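Local coordinates for MlnE (Bacillus amyloliquefaciens subsp. plantarum, PDB 5D2E), which probably reduces beta-keto intermediates with NADPH as the ketoreductase part of a polyketide synthase in the macrolactin assembly line, at residues A416-S419 with D420-F423. Residues are numbered along the deposited sequence; the frame is centred on the assembly and turned at random.
Sequences AGQS and DYAF. With NAP (NADP nicotinamide-adenine-dinucleotide phosphate), chain B.
Gln418 and Tyr421 meet at the first turn of helix 419-437, in the Rossmann-type ketoreductase (KR) domain. Gln418 is the N-cap residue. Gln418 O accepts a hydrogen bond from Ala422 N at 2.8 Å. The next turn bond runs from Phe423 N to Ser419 O at 3.1 Å. Tyr421 reaches from this turn to the cofactor. Tyr421 CB lies 3.6 Å from Gln418 O. Tyr421 CG is anti to the backbone N (chi1 -176°), beside the carbonyl carbon, and the ring runs out alongside the Gln418 side chain. Tyr421 ring atom CD2 lies 4.0 Å from Gln418 NE2, with amide and ring planes 27° apart. Gln418 OE1 is held by Asn415 N. Further out, CE1 and CZ approach the nicotinamide ribose hydroxyl O2D of NADP, which sits at the ring edge. Lys384 NZ, close to the Tyr421 side chain, also hydrogen-bonds NADP. This is consistent with the Tyr-Lys pair of short-chain dehydrogenases/reductases. Asp420 OD2 forms a salt bridge with Lys372 NZ. At the tip, Tyr421 OH and NADP O2D share a very short hydrogen bond of 2.4 Å.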
loop_
_atom_site.group_PDB
_atom_site.type_symbol
_atom_site.label_atom_id
_atom_site.label_comp_id
_atom_site.label_asym_id
_atom_site.label_seq_id
_atom_site.Cartn_x
_atom_site.Cartn_y
_atom_site.Cartn_z
ATOM N N ALA A 416 4.590 -9.748 -10.472
ATOM C CA ALA A 416 3.492 -10.548 -10.897
ATOM C C ALA A 416 3.034 -11.515 -9.797
ATOM O O ALA A 416 3.843 -12.193 -9.162
ATOM C CB ALA A 416 3.892 -11.258 -12.180
ATOM N N GLY A 417 1.738 -11.590 -9.526
ATOM C CA GLY A 417 1.243 -12.469 -8.477
ATOM C C GLY A 417 1.001 -11.857 -7.097
ATOM O O GLY A 417 0.370 -12.468 -6.262
ATOM N N GLN A 418 1.428 -10.627 -6.888
ATOM C CA GLN A 418 1.332 -10.024 -5.552
ATOM C C GLN A 418 0.380 -8.829 -5.565
ATOM O O GLN A 418 0.594 -7.894 -4.789
ATOM C CB GLN A 418 2.686 -9.467 -5.172
ATOM C CG GLN A 418 3.874 -10.382 -5.315
ATOM C CD GLN A 418 5.151 -9.647 -4.857
ATOM O OE1 GLN A 418 5.758 -8.806 -5.585
ATOM N NE2 GLN A 418 5.535 -9.936 -3.632
ATOM N N SER A 419 -0.641 -8.818 -6.426
ATOM C CA SER A 419 -1.396 -7.560 -6.619
ATOM C C SER A 419 -2.107 -7.038 -5.322
ATOM O O SER A 419 -2.077 -5.827 -5.044
ATOM C CB SER A 419 -2.374 -7.682 -7.770
ATOM O OG SER A 419 -3.294 -8.668 -7.496
ATOM N N ASP A 420 -2.733 -7.929 -4.582
ATOM C CA ASP A 420 -3.481 -7.614 -3.385
ATOM C C ASP A 420 -2.523 -7.372 -2.230
ATOM O O ASP A 420 -2.725 -6.454 -1.424
ATOM C CB ASP A 420 -4.502 -8.673 -2.986
ATOM C CG ASP A 420 -3.955 -10.125 -3.067
ATOM O OD1 ASP A 420 -2.854 -10.329 -3.623
ATOM O OD2 ASP A 420 -4.623 -11.017 -2.555
ATOM N N TYR A 421 -1.431 -8.123 -2.213
ATOM C CA TYR A 421 -0.357 -7.919 -1.205
ATOM C C TYR A 421 0.286 -6.546 -1.382
ATOM O O TYR A 421 0.516 -5.821 -0.398
ATOM C CB TYR A 421 0.688 -9.040 -1.326
ATOM C CG TYR A 421 1.805 -9.033 -0.316
ATOM C CD1 TYR A 421 1.595 -9.429 1.011
ATOM C CD2 TYR A 421 3.098 -8.714 -0.705
ATOM C CE1 TYR A 421 2.631 -9.431 1.942
ATOM C CE2 TYR A 421 4.146 -8.737 0.218
ATOM C CZ TYR A 421 3.900 -9.093 1.515
ATOM O OH TYR A 421 4.958 -9.101 2.370
ATOM N N ALA A 422 0.599 -6.183 -2.625
ATOM C CA ALA A 422 1.187 -4.904 -2.958
ATOM C C ALA A 422 0.230 -3.785 -2.523
ATOM O O ALA A 422 0.658 -2.838 -1.861
ATOM C CB ALA A 422 1.486 -4.833 -4.432
ATOM N N PHE A 423 -1.069 -3.948 -2.824
ATOM C CA PHE A 423 -2.093 -2.992 -2.409
ATOM C C PHE A 423 -2.135 -2.844 -0.877
ATOM O O PHE A 423 -2.166 -1.722 -0.351
ATOM C CB PHE A 423 -3.462 -3.433 -2.933
ATOM C CG PHE A 423 -4.605 -2.652 -2.365
ATOM C CD1 PHE A 423 -4.962 -1.446 -2.949
ATOM C CD2 PHE A 423 -5.242 -3.046 -1.241
ATOM C CE1 PHE A 423 -5.997 -0.694 -2.472
ATOM C CE2 PHE A 423 -6.246 -2.252 -0.682
ATOM C CZ PHE A 423 -6.635 -1.087 -1.328
HETATM P PA NAP B . 5.513 -14.535 8.928
HETATM O O1A NAP B . 6.636 -15.326 9.652
HETATM O O2A NAP B . 4.320 -15.210 8.276
HETATM O O5B NAP B . 4.917 -13.618 10.107
HETATM C C5B NAP B . 3.704 -12.910 9.888
HETATM C C4B NAP B . 2.880 -13.223 11.112
HETATM O O4B NAP B . 1.618 -12.534 10.976
HETATM C C3B NAP B . 2.520 -14.724 11.293
HETATM O O3B NAP B . 3.176 -15.262 12.445
HETATM C C2B NAP B . 1.000 -14.725 11.521
HETATM O O2B NAP B . 0.645 -15.575 12.576
HETATM C C1B NAP B . 0.699 -13.231 11.788
HETATM N N9A NAP B . -0.631 -12.801 11.376
HETATM C C8A NAP B . -1.215 -12.914 10.122
HETATM N N7A NAP B . -2.511 -12.445 10.135
HETATM C C5A NAP B . -2.728 -11.960 11.374
HETATM C C6A NAP B . -3.840 -11.345 12.063
HETATM N N6A NAP B . -4.982 -11.103 11.338
HETATM N N1A NAP B . -3.705 -11.060 13.435
HETATM C C2A NAP B . -2.551 -11.321 14.078
HETATM N N3A NAP B . -1.467 -11.898 13.490
HETATM C C4A NAP B . -1.500 -12.233 12.196
HETATM O O3 NAP B . 6.151 -13.511 7.832
HETATM P PN NAP B . 7.503 -12.628 7.996
HETATM O O1N NAP B . 8.518 -13.048 6.947
HETATM O O2N NAP B . 7.741 -12.518 9.479
HETATM O O5D NAP B . 7.093 -11.126 7.558
HETATM C C5D NAP B . 6.475 -10.315 8.599
HETATM C C4D NAP B . 5.977 -8.968 8.056
HETATM O O4D NAP B . 6.978 -8.284 7.315
HETATM C C3D NAP B . 4.813 -9.211 7.086
HETATM O O3D NAP B . 3.795 -8.263 7.349
HETATM C C2D NAP B . 5.417 -9.057 5.702
HETATM O O2D NAP B . 4.434 -8.647 4.710
HETATM C C1D NAP B . 6.592 -8.063 5.926
HETATM N N1N NAP B . 7.662 -8.308 4.926
HETATM C C2N NAP B . 8.493 -9.411 5.019
HETATM C C3N NAP B . 9.516 -9.703 4.098
HETATM C C7N NAP B . 10.442 -10.942 4.241
HETATM O O7N NAP B . 11.285 -11.199 3.376
HETATM N N7N NAP B . 10.400 -11.768 5.297
HETATM C C4N NAP B . 9.661 -8.828 3.012
HETATM C C5N NAP B . 8.793 -7.735 2.895
HETATM C C6N NAP B . 7.813 -7.474 3.871
HETATM P P2B NAP B . -0.837 -16.267 12.747
HETATM O O1X NAP B . -1.138 -17.104 11.511
HETATM O O2X NAP B . -0.739 -17.085 14.074
HETATM O O3X NAP B . -1.803 -15.119 12.855
#